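Local coordinates for protein PHB depolymerase (Penicillium funiculosum, PDB 2D81) that hydrolyses the ester bonds of the biopolyester poly(3-hydroxybutyrate), breaking the polymer down into short hydroxybutyrate products, at residues Asn147-Ser152 / Ser158-Asp163; Ser222-Leu227 / Thr245-Trp250; Trp171-Leu176 / Asn254-Leu259. All blocks are in the same frame, centred on the assembly; numbering follows the deposited sequence.

Contact 1: Asn147-Ser152 / Ser158-Asp163; sequences NSCSLS and SNCNYD
Cys149 and Cys160 form a disulfide that ties the loop leading into strand 157-159 to the residue just after that strand. Cys149 SG and Cys160 SG are 2.0 Å apart, and the right-handed chi3 of 93° is close to the relaxed value. Cys149 buries the most surface here. Its SG lies anti to the backbone N (chi1 -173°), which carries the sulfur across to Cys160. The CB of Cys149 also rests 3.6 Å from Asn159 O, so the residue lies against the end of the strand.

Ser158 is the second main element. Its CB packs on the CA of Cys149, and its OG donates a 2.8 Å hydrogen bond to Asn147 O. The hydroxyl sits above the carbonyl plane of Asn147, 55° out of it. The same OG is hydrogen-bonded to Thr136 OG1, so two partners hold this buried hydroxyl. Thr136 follows His135, which lines the pocket of the bound ester.

Asn147 braces the loop from within. Its ND2 donates to Leu151 O at 2.9 Å, across the type I turn from Ser148 to Leu151. Its OD1 is hydrogen-bonded to Ile157 N, just ahead of Ser158. Two waters bridge the backbones on top of these direct links. One joins Asn147 O to Asn159 N. The other accepts from Cys149 N at 2.8 Å and donates to Asn159 O at 2.9 Å.

Contact 2: Ser222-Leu227 / Thr245-Trp250; sequences SLHVAL and TGYNKW
Ala226 and Tyr247 are the closest backbone pair, yet their CA atoms stay 8.1 Å apart, so side chains alone bridge strand 221-227 and helix 247-251. The two elements belong to a beta-alpha-beta crossover, which continues into the parallel neighbour strand 256-260 of the central sheet of the alpha/beta hydrolase fold. The helix lies on one face of that sheet.

His224 and Ala226, two residues apart on the strand, share a face and both point at the helix. The methyl of Ala226 sits over the centre of one face of the Tyr247 ring. Its CB is 3.8 Å from the ring centroid and 13° off the normal, a clear CH-pi contact.

His224 meets the same tyrosine differently. The two rings lie rim to rim, with centroids 5.5 Å apart and planes at 27°, so they do not stack. His224 CG is anti to its own N (chi1 -174°), and this brings NE2 to 3.6 Å from Tyr247 CE2.

The polar ends turn to strand 13-18. His224 NE2 and Tyr247 OH are both hydrogen-bonded to Ser16 OG, and His224 ND1 to Ser14 OG. Bonds at both nitrogens should fix the rotation of the buried imidazole. Next to the tyrosine, Gly246 takes a positive phi as the chain leaves helix 240-244. Thr245 OG1, itself bonded to Phe241 O, lies in the ring plane at the edge of Tyr247.

Contact 3: Trp171-Leu176 / Asn254-Leu259; sequences WIYGSL and NNMIIL
A Met-aromatic contact joins the C-terminal end of helix 164-173 to the start of strand 256-260, a strand of the central sheet in this alpha/beta hydrolase fold. Met256 reaches from the strand to one face of the Tyr173 ring. Its methyl does the touching. CE is 3.8 Å from the ring centroid and 20° off the normal, displaced toward the CD1-CE1 side, and the nearest ring atom to CE is Tyr173 CD1 at 3.6 Å. The sulfur stands further off and oblique, with SD 5.0 Å from the same centroid. Met256 runs extended from its backbone until chi3 (-67°) bends the chain and lays the methyl on the ring. Tyr173 OH is hydrogen-bonded to Ser14 OG and to Ser12 O, which fastens the far end of the ring.

After Tyr173 the helix stops at Gly174, whose positive phi turns the chain back toward the strand. Leu176 then meets Asn254, their side chains crossing at about a right angle. The amide OD1 of Asn254 lies 3.4 Å from Leu176 CA, and Leu176 CD2 is 3.7 Å from Asn254 CG. Leu176 CD2 also comes within 4.5 Å of Met256 CE, and both side chains touch Leu169 of the helix.

No hydrogen bond links the two segments directly, so the contact rests on the CH-pi packing of Met256 and on van der Waals contact of the Asn254 amide with Leu176. The polar work of Asn254 is done next door: OD1 takes the N-H of Asn177 and ND2 gives to Trp250 O. Together these two bonds should fix how the amide is turned against Leu176.

How the contacts relate
Contact 1 comes first along the chain and closes a short loop of its own at strand 157-159. Helix 164-173 follows at once, and its end opens contact 3. That contact closes only at residues 254-259, some 80 residues later. Contact 2 lies wholly within this span, joining strand 221-227 to helix 247-251. Contacts 2 and 3 share the central sheet, because strands 221-227 and 256-260 are neighbours. Ser222 N lies 2.9 Å from Asn255 O, probably hydrogen-bonded. Contact 1 reaches contact 2 through Asp163, the N-cap of helix 164-173. Its OD1 is 2.8 Å from Trp250 NE1, a probable hydrogen bond, and also salt-bridges to Arg179.

Contact 1: Asn147-Ser152 / Ser158-Asp163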
ATOM      1  N   ASN A 147      19.607  -2.176   1.516  1.00  7.27           N
ATOM      2  CA  ASN A 147      20.432  -0.988   1.699  1.00  8.30           C
ATOM      3  C   ASN A 147      20.418  -0.578   3.165  1.00  8.49           C
ATOM      4  O   ASN A 147      19.533  -0.977   3.925  1.00  8.81           O
ATOM      5  CB  ASN A 147      19.908   0.169   0.847  1.00  9.41           C
ATOM      6  CG  ASN A 147      18.435   0.436   1.079  1.00  7.88           C
ATOM      7  OD1 ASN A 147      17.587  -0.376   0.711  1.00  7.84           O
ATOM      8  ND2 ASN A 147      18.123   1.572   1.699  1.00  6.07           N
ATOM      9  N   SER A 148      21.396   0.228   3.559  1.00  8.44           N
ATOM     10  CA  SER A 148      21.452   0.747   4.919  1.00  9.57           C
ATOM     11  C   SER A 148      20.218   1.595   5.193  1.00  9.96           C
ATOM     12  O   SER A 148      19.737   2.302   4.308  1.00  9.20           O
ATOM     13  CB  SER A 148      22.710   1.597   5.108  1.00 10.05           C
ATOM     14  OG  SER A 148      22.694   2.248   6.366  1.00 12.72           O
ATOM     15  N   CYS A 149      19.706   1.528   6.417  1.00  8.36           N
ATOM     16  CA  CYS A 149      18.555   2.346   6.777  1.00  9.35           C
ATOM     17  C   CYS A 149      18.950   3.820   6.866  1.00 10.11           C
ATOM     18  O   CYS A 149      18.097   4.683   7.066  1.00 13.60           O
ATOM     19  CB  CYS A 149      17.951   1.888   8.112  1.00  9.67           C
ATOM     20  SG  CYS A 149      16.384   2.741   8.508  1.00 13.06           S
ATOM     21  N   SER A 150      20.241   4.114   6.713  1.00  9.30           N
ATOM     22  CA  SER A 150      20.691   5.503   6.714  1.00  9.41           C
ATOM     23  C   SER A 150      21.070   6.003   5.321  1.00  9.11           C
ATOM     24  O   SER A 150      21.523   7.138   5.171  1.00  8.95           O
ATOM     25  CB  SER A 150      21.880   5.681   7.665  1.00 12.50           C
ATOM     26  OG  SER A 150      23.017   4.976   7.204  1.00 17.21           O
ATOM     27  N   LEU A 151      20.884   5.163   4.306  1.00  8.28           N
ATOM     28  CA  LEU A 151      21.132   5.573   2.922  1.00  7.62           C
ATOM     29  C   LEU A 151      20.000   5.125   1.995  1.00  9.16           C
ATOM     30  O   LEU A 151      19.772   3.927   1.808  1.00  7.12           O
ATOM     31  CB  LEU A 151      22.459   4.989   2.421  1.00  8.58           C
ATOM     32  CG  LEU A 151      22.871   5.400   1.002  1.00  7.77           C
ATOM     33  CD1 LEU A 151      23.156   6.894   0.969  1.00  8.91           C
ATOM     34  CD2 LEU A 151      24.104   4.611   0.570  1.00  9.46           C
ATOM     35  N   SER A 152      19.300   6.091   1.408  1.00  8.64           N
ATOM     36  CA  SER A 152      18.163   5.777   0.548  1.00  8.57           C
ATOM     37  C   SER A 152      18.629   5.421  -0.860  1.00  8.41           C
ATOM     38  O   SER A 152      18.987   6.296  -1.648  1.00  9.18           O
ATOM     39  CB  SER A 152      17.195   6.962   0.490  1.00  8.94           C
ATOM     40  OG  SER A 152      16.018   6.624  -0.225  1.00  9.13           O
ATOM     41  N   SER A 158      15.343  -2.010   4.283  1.00  6.29           N
ATOM     42  CA  SER A 158      16.466  -1.888   5.209  1.00  5.19           C
ATOM     43  C   SER A 158      16.218  -2.586   6.535  1.00  6.39           C
ATOM     44  O   SER A 158      15.073  -2.822   6.926  1.00  6.10           O
ATOM     45  CB  SER A 158      16.762  -0.411   5.493  1.00  5.04           C
ATOM     46  OG  SER A 158      17.041   0.306   4.306  1.00  6.85           O
ATOM     47  N   ASN A 159      17.303  -2.903   7.233  1.00  6.50           N
ATOM     48  CA  ASN A 159      17.206  -3.221   8.650  1.00  8.64           C
ATOM     49  C   ASN A 159      17.250  -1.906   9.418  1.00  8.12           C
ATOM     50  O   ASN A 159      18.323  -1.363   9.677  1.00  9.75           O
ATOM     51  CB  ASN A 159      18.370  -4.111   9.091  1.00  9.07           C
ATOM     52  CG  ASN A 159      18.201  -4.625  10.510  1.00 12.02           C
ATOM     53  OD1 ASN A 159      17.461  -4.047  11.307  1.00 10.11           O
ATOM     54  ND2 ASN A 159      18.900  -5.711  10.837  1.00 12.36           N
ATOM     55  N   CYS A 160      16.075  -1.387   9.757  1.00  7.63           N
ATOM     56  CA  CYS A 160      15.968  -0.153  10.528  1.00  7.74           C
ATOM     57  C   CYS A 160      15.772  -0.443  12.010  1.00  9.18           C
ATOM     58  O   CYS A 160      15.368   0.439  12.771  1.00  9.75           O
ATOM     59  CB  CYS A 160      14.787   0.682  10.030  1.00  7.78           C
ATOM     60  SG  CYS A 160      14.946   1.314   8.329  1.00  9.11           S
ATOM     61  N   ASN A 161      16.051  -1.678  12.413  1.00  9.28           N
ATOM     62  CA  ASN A 161      15.822  -2.106  13.789  1.00 10.19           C
ATOM     63  C   ASN A 161      14.382  -1.791  14.182  1.00  9.35           C
ATOM     64  O   ASN A 161      14.092  -1.420  15.321  1.00  9.03           O
ATOM     65  CB  ASN A 161      16.800  -1.400  14.736  1.00 14.02           C
ATOM     66  CG  ASN A 161      16.730  -1.937  16.156  1.00 16.38           C
ATOM     67  OD1 ASN A 161      16.740  -3.149  16.375  1.00 20.95           O
ATOM     68  ND2 ASN A 161      16.671  -1.035  17.126  1.00 20.69           N
ATOM     69  N   TYR A 162      13.482  -1.937  13.215  1.00  8.74           N
ATOM     70  CA  TYR A 162      12.059  -1.733  13.446  1.00  8.35           C
ATOM     71  C   TYR A 162      11.259  -2.595  12.483  1.00  8.11           C
ATOM     72  O   TYR A 162      11.381  -2.464  11.265  1.00  6.22           O
ATOM     73  CB  TYR A 162      11.691  -0.260  13.251  1.00  8.09           C
ATOM     74  CG  TYR A 162      10.215   0.030  13.416  1.00  7.77           C
ATOM     75  CD1 TYR A 162       9.425   0.382  12.318  1.00  7.05           C
ATOM     76  CD2 TYR A 162       9.610  -0.033  14.670  1.00  7.48           C
ATOM     77  CE1 TYR A 162       8.060   0.670  12.471  1.00  6.80           C
ATOM     78  CE2 TYR A 162       8.250   0.250  14.833  1.00  7.39           C
ATOM     79  CZ  TYR A 162       7.484   0.602  13.735  1.00  7.55           C
ATOM     80  OH  TYR A 162       6.148   0.895  13.907  1.00  7.02           O
ATOM     81  N   ASP A 163      10.445  -3.481  13.046  1.00  8.12           N
ATOM     82  CA  ASP A 163       9.615  -4.385  12.264  1.00  7.07           C
ATOM     83  C   ASP A 163       8.368  -3.645  11.786  1.00  6.14           C
ATOM     84  O   ASP A 163       7.323  -3.691  12.432  1.00  6.80           O
ATOM     85  CB  ASP A 163       9.216  -5.585  13.128  1.00  6.81           C
ATOM     86  CG  ASP A 163       8.412  -6.624  12.362  1.00  8.12           C
ATOM     87  OD1 ASP A 163       7.963  -7.599  12.997  1.00  8.04           O
ATOM     88  OD2 ASP A 163       8.230  -6.476  11.135  1.00  6.83           O
TER
HETATM   89  O   HOH W   1      19.948  -2.657   6.202  1.00  9.16           O
HETATM   90  O   HOH W   2      20.636  -0.343   8.305  1.00 15.44           O

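Contact 2: Ser222-Leu227 / Thr245-Trp250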
ATOM      1  N   SER A 222      -7.646 -14.082   6.353  1.00  9.32           N
ATOM      2  CA  SER A 222      -7.746 -12.659   6.059  1.00  8.37           C
ATOM      3  C   SER A 222      -6.883 -12.321   4.850  1.00  8.73           C
ATOM      4  O   SER A 222      -6.170 -13.178   4.333  1.00  7.50           O
ATOM      5  CB  SER A 222      -7.289 -11.833   7.263  1.00  9.61           C
ATOM      6  OG  SER A 222      -5.964 -12.173   7.643  1.00 11.13           O
ATOM      7  N   LEU A 223      -6.944 -11.067   4.412  1.00  7.07           N
ATOM      8  CA  LEU A 223      -6.188 -10.631   3.245  1.00  5.80           C
ATOM      9  C   LEU A 223      -5.612  -9.233   3.453  1.00  5.37           C
ATOM     10  O   LEU A 223      -6.346  -8.282   3.731  1.00  5.67           O
ATOM     11  CB  LEU A 223      -7.088 -10.627   2.007  1.00  6.12           C
ATOM     12  CG  LEU A 223      -6.498 -10.032   0.720  1.00  6.49           C
ATOM     13  CD1 LEU A 223      -5.336 -10.880   0.224  1.00  6.38           C
ATOM     14  CD2 LEU A 223      -7.587  -9.960  -0.344  1.00  9.34           C
ATOM     15  N   HIS A 224      -4.296  -9.121   3.318  1.00  7.24           N
ATOM     16  CA  HIS A 224      -3.632  -7.823   3.312  1.00  5.28           C
ATOM     17  C   HIS A 224      -2.966  -7.616   1.957  1.00  5.86           C
ATOM     18  O   HIS A 224      -2.245  -8.490   1.468  1.00  6.78           O
ATOM     19  CB  HIS A 224      -2.568  -7.759   4.412  1.00  6.57           C
ATOM     20  CG  HIS A 224      -1.933  -6.411   4.564  1.00  5.88           C
ATOM     21  ND1 HIS A 224      -2.588  -5.339   5.132  1.00  6.01           N
ATOM     22  CD2 HIS A 224      -0.706  -5.956   4.209  1.00  5.92           C
ATOM     23  CE1 HIS A 224      -1.793  -4.284   5.122  1.00  6.59           C
ATOM     24  NE2 HIS A 224      -0.645  -4.632   4.567  1.00  5.77           N
ATOM     25  N   VAL A 225      -3.217  -6.459   1.356  1.00  3.81           N
ATOM     26  CA  VAL A 225      -2.577  -6.083   0.105  1.00  5.30           C
ATOM     27  C   VAL A 225      -1.381  -5.194   0.428  1.00  5.26           C
ATOM     28  O   VAL A 225      -1.529  -4.162   1.082  1.00  6.06           O
ATOM     29  CB  VAL A 225      -3.561  -5.306  -0.800  1.00  5.84           C
ATOM     30  CG1 VAL A 225      -2.900  -4.960  -2.130  1.00  7.12           C
ATOM     31  CG2 VAL A 225      -4.816  -6.138  -1.028  1.00  8.65           C
ATOM     32  N   ALA A 226      -0.198  -5.604  -0.018  1.00  3.91           N
ATOM     33  CA  ALA A 226       1.022  -4.841   0.242  1.00  4.93           C
ATOM     34  C   ALA A 226       1.592  -4.276  -1.058  1.00  5.41           C
ATOM     35  O   ALA A 226       1.870  -5.020  -2.000  1.00  6.35           O
ATOM     36  CB  ALA A 226       2.058  -5.730   0.928  1.00  4.14           C
ATOM     37  N   LEU A 227       1.771  -2.959  -1.099  1.00  5.61           N
ATOM     38  CA  LEU A 227       2.168  -2.273  -2.327  1.00  6.05           C
ATOM     39  C   LEU A 227       3.604  -1.750  -2.296  1.00  6.82           C
ATOM     40  O   LEU A 227       3.946  -0.896  -1.480  1.00  7.08           O
ATOM     41  CB  LEU A 227       1.208  -1.110  -2.601  1.00  5.76           C
ATOM     42  CG  LEU A 227      -0.266  -1.480  -2.779  1.00  8.63           C
ATOM     43  CD1 LEU A 227      -1.100  -0.209  -2.847  1.00  9.12           C
ATOM     44  CD2 LEU A 227      -0.452  -2.315  -4.039  1.00 11.28           C
ATOM     45  N   THR A 245      10.504  -7.660   3.092  1.00  5.99           N
ATOM     46  CA  THR A 245       9.723  -6.700   3.867  1.00  6.91           C
ATOM     47  C   THR A 245       9.205  -7.281   5.176  1.00  7.37           C
ATOM     48  O   THR A 245       8.964  -6.546   6.133  1.00  8.59           O
ATOM     49  CB  THR A 245       8.521  -6.168   3.068  1.00  7.42           C
ATOM     50  OG1 THR A 245       7.787  -7.268   2.517  1.00  9.12           O
ATOM     51  CG2 THR A 245       8.994  -5.247   1.948  1.00  7.08           C
ATOM     52  N   GLY A 246       9.019  -8.596   5.214  1.00  6.63           N
ATOM     53  CA  GLY A 246       8.634  -9.234   6.462  1.00  7.25           C
ATOM     54  C   GLY A 246       7.145  -9.439   6.690  1.00  5.79           C
ATOM     55  O   GLY A 246       6.752  -9.923   7.751  1.00  6.13           O
ATOM     56  N   TYR A 247       6.309  -9.085   5.716  1.00  6.58           N
ATOM     57  CA  TYR A 247       4.871  -9.330   5.848  1.00  6.17           C
ATOM     58  C   TYR A 247       4.590 -10.817   6.006  1.00  5.50           C
ATOM     59  O   TYR A 247       3.757 -11.220   6.822  1.00  5.76           O
ATOM     60  CB  TYR A 247       4.097  -8.835   4.624  1.00  7.74           C
ATOM     61  CG  TYR A 247       4.033  -7.337   4.449  1.00  6.81           C
ATOM     62  CD1 TYR A 247       4.977  -6.665   3.682  1.00  6.92           C
ATOM     63  CD2 TYR A 247       2.996  -6.596   5.019  1.00  8.37           C
ATOM     64  CE1 TYR A 247       4.893  -5.291   3.477  1.00  7.96           C
ATOM     65  CE2 TYR A 247       2.904  -5.222   4.826  1.00  7.34           C
ATOM     66  CZ  TYR A 247       3.854  -4.577   4.050  1.00  7.86           C
ATOM     67  OH  TYR A 247       3.762  -3.224   3.836  1.00  8.05           O
ATOM     68  N   ASN A 248       5.275 -11.629   5.207  1.00  5.12           N
ATOM     69  CA  ASN A 248       4.948 -13.044   5.123  1.00  6.25           C
ATOM     70  C   ASN A 248       5.214 -13.763   6.437  1.00  6.38           C
ATOM     71  O   ASN A 248       4.522 -14.724   6.769  1.00  7.74           O
ATOM     72  CB  ASN A 248       5.735 -13.716   3.994  1.00  7.24           C
ATOM     73  CG  ASN A 248       5.436 -13.111   2.640  1.00  9.37           C
ATOM     74  OD1 ASN A 248       4.395 -12.484   2.449  1.00  8.20           O
ATOM     75  ND2 ASN A 248       6.341 -13.308   1.688  1.00 10.30           N
ATOM     76  N   LYS A 249       6.213 -13.296   7.182  1.00  6.82           N
ATOM     77  CA  LYS A 249       6.539 -13.883   8.480  1.00  8.25           C
ATOM     78  C   LYS A 249       5.341 -13.829   9.420  1.00  8.76           C
ATOM     79  O   LYS A 249       5.079 -14.776  10.165  1.00  7.96           O
ATOM     80  CB  LYS A 249       7.717 -13.142   9.118  1.00  9.88           C
ATOM     81  CG  LYS A 249       9.001 -13.205   8.309  1.00 11.21           C
ATOM     82  CD  LYS A 249      10.130 -12.475   9.014  1.00 12.75           C
ATOM     83  CE  LYS A 249      11.424 -12.580   8.228  1.00 17.04           C
ATOM     84  NZ  LYS A 249      11.858 -13.996   8.069  1.00 18.74           N
ATOM     85  N   TRP A 250       4.619 -12.712   9.386  1.00  7.10           N
ATOM     86  CA  TRP A 250       3.433 -12.542  10.216  1.00  7.46           C
ATOM     87  C   TRP A 250       2.214 -13.252   9.634  1.00  7.16           C
ATOM     88  O   TRP A 250       1.435 -13.868  10.365  1.00  5.74           O
ATOM     89  CB  TRP A 250       3.131 -11.051  10.407  1.00  6.89           C
ATOM     90  CG  TRP A 250       4.112 -10.371  11.308  1.00  6.32           C
ATOM     91  CD1 TRP A 250       5.244  -9.696  10.942  1.00  7.15           C
ATOM     92  CD2 TRP A 250       4.083 -10.361  12.739  1.00  7.39           C
ATOM     93  NE1 TRP A 250       5.924  -9.268  12.061  1.00  6.45           N
ATOM     94  CE2 TRP A 250       5.232  -9.664  13.177  1.00  8.24           C
ATOM     95  CE3 TRP A 250       3.198 -10.878  13.697  1.00  9.37           C
ATOM     96  CZ2 TRP A 250       5.519  -9.469  14.532  1.00  9.96           C
ATOM     97  CZ3 TRP A 250       3.484 -10.683  15.046  1.00  9.66           C
ATOM     98  CH2 TRP A 250       4.636  -9.985  15.449  1.00  9.83           C
TER

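Contact 3: Trp171-Leu176 / Asn254-Leu259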
ATOM      1  N   TRP A 171      -1.290  -3.472  14.171  1.00  7.68           N
ATOM      2  CA  TRP A 171      -2.170  -2.338  14.420  1.00  6.90           C
ATOM      3  C   TRP A 171      -3.509  -2.532  13.723  1.00  7.84           C
ATOM      4  O   TRP A 171      -4.564  -2.282  14.304  1.00  8.57           O
ATOM      5  CB  TRP A 171      -1.552  -1.020  13.948  1.00  7.49           C
ATOM      6  CG  TRP A 171      -2.416   0.130  14.343  1.00  6.48           C
ATOM      7  CD1 TRP A 171      -3.250   0.854  13.540  1.00  6.07           C
ATOM      8  CD2 TRP A 171      -2.615   0.617  15.672  1.00  6.62           C
ATOM      9  NE1 TRP A 171      -3.963   1.762  14.291  1.00  6.33           N
ATOM     10  CE2 TRP A 171      -3.591   1.637  15.605  1.00  5.61           C
ATOM     11  CE3 TRP A 171      -2.063   0.287  16.918  1.00  7.12           C
ATOM     12  CZ2 TRP A 171      -4.029   2.331  16.736  1.00  5.84           C
ATOM     13  CZ3 TRP A 171      -2.499   0.977  18.045  1.00  8.17           C
ATOM     14  CH2 TRP A 171      -3.472   1.988  17.945  1.00  7.49           C
ATOM     15  N   ILE A 172      -3.459  -2.983  12.476  1.00  8.57           N
ATOM     16  CA  ILE A 172      -4.671  -3.142  11.684  1.00  8.51           C
ATOM     17  C   ILE A 172      -5.556  -4.269  12.215  1.00  8.99           C
ATOM     18  O   ILE A 172      -6.771  -4.107  12.327  1.00  8.35           O
ATOM     19  CB  ILE A 172      -4.322  -3.405  10.204  1.00  7.42           C
ATOM     20  CG1 ILE A 172      -3.638  -2.165   9.620  1.00  8.20           C
ATOM     21  CG2 ILE A 172      -5.584  -3.746   9.411  1.00  7.95           C
ATOM     22  CD1 ILE A 172      -3.104  -2.345   8.210  1.00  8.80           C
ATOM     23  N   TYR A 173      -4.950  -5.404  12.553  1.00  9.60           N
ATOM     24  CA  TYR A 173      -5.722  -6.576  12.955  1.00  9.82           C
ATOM     25  C   TYR A 173      -5.817  -6.794  14.460  1.00 14.00           C
ATOM     26  O   TYR A 173      -6.566  -7.661  14.916  1.00 13.10           O
ATOM     27  CB  TYR A 173      -5.156  -7.835  12.291  1.00  9.70           C
ATOM     28  CG  TYR A 173      -5.408  -7.872  10.806  1.00  8.06           C
ATOM     29  CD1 TYR A 173      -4.479  -7.351   9.905  1.00  8.09           C
ATOM     30  CD2 TYR A 173      -6.607  -8.374  10.302  1.00  9.15           C
ATOM     31  CE1 TYR A 173      -4.746  -7.323   8.536  1.00  7.29           C
ATOM     32  CE2 TYR A 173      -6.882  -8.349   8.938  1.00  7.65           C
ATOM     33  CZ  TYR A 173      -5.947  -7.821   8.064  1.00  7.03           C
ATOM     34  OH  TYR A 173      -6.228  -7.777   6.723  1.00  8.21           O
ATOM     35  N   GLY A 174      -5.070  -6.008  15.224  1.00 16.45           N
ATOM     36  CA  GLY A 174      -5.065  -6.175  16.666  1.00 21.17           C
ATOM     37  C   GLY A 174      -4.088  -7.255  17.078  1.00 23.01           C
ATOM     38  O   GLY A 174      -2.950  -7.283  16.606  1.00 25.89           O
ATOM     39  N   SER A 175      -4.519  -8.147  17.960  1.00 23.49           N
ATOM     40  CA  SER A 175      -3.676  -9.262  18.354  1.00 23.01           C
ATOM     41  C   SER A 175      -3.294 -10.056  17.109  1.00 20.77           C
ATOM     42  O   SER A 175      -4.087 -10.184  16.174  1.00 23.31           O
ATOM     43  CB  SER A 175      -4.412 -10.163  19.350  1.00 24.68           C
ATOM     44  OG  SER A 175      -5.681 -10.556  18.850  1.00 27.75           O
ATOM     45  N   LEU A 176      -2.061 -10.545  17.091  1.00 17.86           N
ATOM     46  CA  LEU A 176      -1.621 -11.535  16.117  1.00 12.92           C
ATOM     47  C   LEU A 176      -0.724 -12.529  16.832  1.00 11.63           C
ATOM     48  O   LEU A 176      -0.085 -12.188  17.829  1.00 11.77           O
ATOM     49  CB  LEU A 176      -0.839 -10.870  14.981  1.00 11.93           C
ATOM     50  CG  LEU A 176      -1.636  -9.989  14.018  1.00 11.35           C
ATOM     51  CD1 LEU A 176      -0.711  -9.427  12.944  1.00 11.10           C
ATOM     52  CD2 LEU A 176      -2.747 -10.811  13.384  1.00 10.74           C
ATOM     53  N   ASN A 254      -0.870 -16.523  11.017  1.00  7.65           N
ATOM     54  CA  ASN A 254      -2.106 -15.807  11.322  1.00  6.40           C
ATOM     55  C   ASN A 254      -3.173 -15.932  10.241  1.00  6.28           C
ATOM     56  O   ASN A 254      -4.010 -15.043  10.077  1.00  8.73           O
ATOM     57  CB  ASN A 254      -1.795 -14.329  11.581  1.00  6.88           C
ATOM     58  CG  ASN A 254      -1.126 -14.107  12.920  1.00  8.69           C
ATOM     59  OD1 ASN A 254      -1.773 -14.178  13.964  1.00  9.94           O
ATOM     60  ND2 ASN A 254       0.179 -13.853  12.900  1.00  8.96           N
ATOM     61  N   ASN A 255      -3.153 -17.048   9.520  1.00  7.75           N
ATOM     62  CA  ASN A 255      -4.184 -17.346   8.530  1.00  7.16           C
ATOM     63  C   ASN A 255      -4.432 -16.141   7.636  1.00  7.53           C
ATOM     64  O   ASN A 255      -5.576 -15.749   7.410  1.00  8.47           O
ATOM     65  CB  ASN A 255      -5.492 -17.737   9.220  1.00  9.55           C
ATOM     66  CG  ASN A 255      -5.344 -18.958  10.099  1.00 13.76           C
ATOM     67  OD1 ASN A 255      -4.812 -19.981   9.673  1.00 12.93           O
ATOM     68  ND2 ASN A 255      -5.826 -18.862  11.333  1.00 17.04           N
ATOM     69  N   MET A 256      -3.351 -15.554   7.140  1.00  6.86           N
ATOM     70  CA  MET A 256      -3.440 -14.325   6.360  1.00  7.19           C
ATOM     71  C   MET A 256      -2.740 -14.501   5.016  1.00  6.82           C
ATOM     72  O   MET A 256      -1.603 -14.963   4.958  1.00  6.51           O
ATOM     73  CB  MET A 256      -2.792 -13.174   7.132  1.00  6.79           C
ATOM     74  CG  MET A 256      -2.949 -11.810   6.485  1.00  8.48           C
ATOM     75  SD  MET A 256      -2.044 -10.551   7.399  1.00  9.45           S
ATOM     76  CE  MET A 256      -3.000 -10.513   8.942  1.00  8.77           C
ATOM     77  N   ILE A 257      -3.433 -14.137   3.940  1.00  5.47           N
ATOM     78  CA  ILE A 257      -2.827 -14.074   2.617  1.00  6.28           C
ATOM     79  C   ILE A 257      -2.315 -12.651   2.381  1.00  6.94           C
ATOM     80  O   ILE A 257      -2.978 -11.679   2.742  1.00  6.40           O
ATOM     81  CB  ILE A 257      -3.861 -14.441   1.525  1.00  6.65           C
ATOM     82  CG1 ILE A 257      -4.287 -15.905   1.691  1.00  6.94           C
ATOM     83  CG2 ILE A 257      -3.277 -14.205   0.138  1.00  6.80           C
ATOM     84  CD1 ILE A 257      -5.382 -16.344   0.723  1.00  6.48           C
ATOM     85  N   ILE A 258      -1.125 -12.529   1.800  1.00  5.42           N
ATOM     86  CA  ILE A 258      -0.614 -11.219   1.407  1.00  5.89           C
ATOM     87  C   ILE A 258      -0.611 -11.135  -0.115  1.00  6.08           C
ATOM     88  O   ILE A 258       0.060 -11.921  -0.783  1.00  5.74           O
ATOM     89  CB  ILE A 258       0.836 -10.983   1.900  1.00  5.38           C
ATOM     90  CG1 ILE A 258       0.959 -11.283   3.399  1.00  3.42           C
ATOM     91  CG2 ILE A 258       1.243  -9.544   1.617  1.00  5.95           C
ATOM     92  CD1 ILE A 258       0.152 -10.364   4.302  1.00  3.38           C
ATOM     93  N   LEU A 259      -1.365 -10.186  -0.662  1.00  5.81           N
ATOM     94  CA  LEU A 259      -1.391  -9.971  -2.107  1.00  5.17           C
ATOM     95  C   LEU A 259      -0.387  -8.890  -2.485  1.00  5.32           C
ATOM     96  O   LEU A 259      -0.372  -7.813  -1.885  1.00  5.64           O
ATOM     97  CB  LEU A 259      -2.794  -9.548  -2.555  1.00  5.27           C
ATOM     98  CG  LEU A 259      -2.967  -9.079  -4.005  1.00  4.64           C
ATOM     99  CD1 LEU A 259      -2.673 -10.230  -4.968  1.00  6.82           C
ATOM    100  CD2 LEU A 259      -4.390  -8.569  -4.206  1.00  6.60           C
TER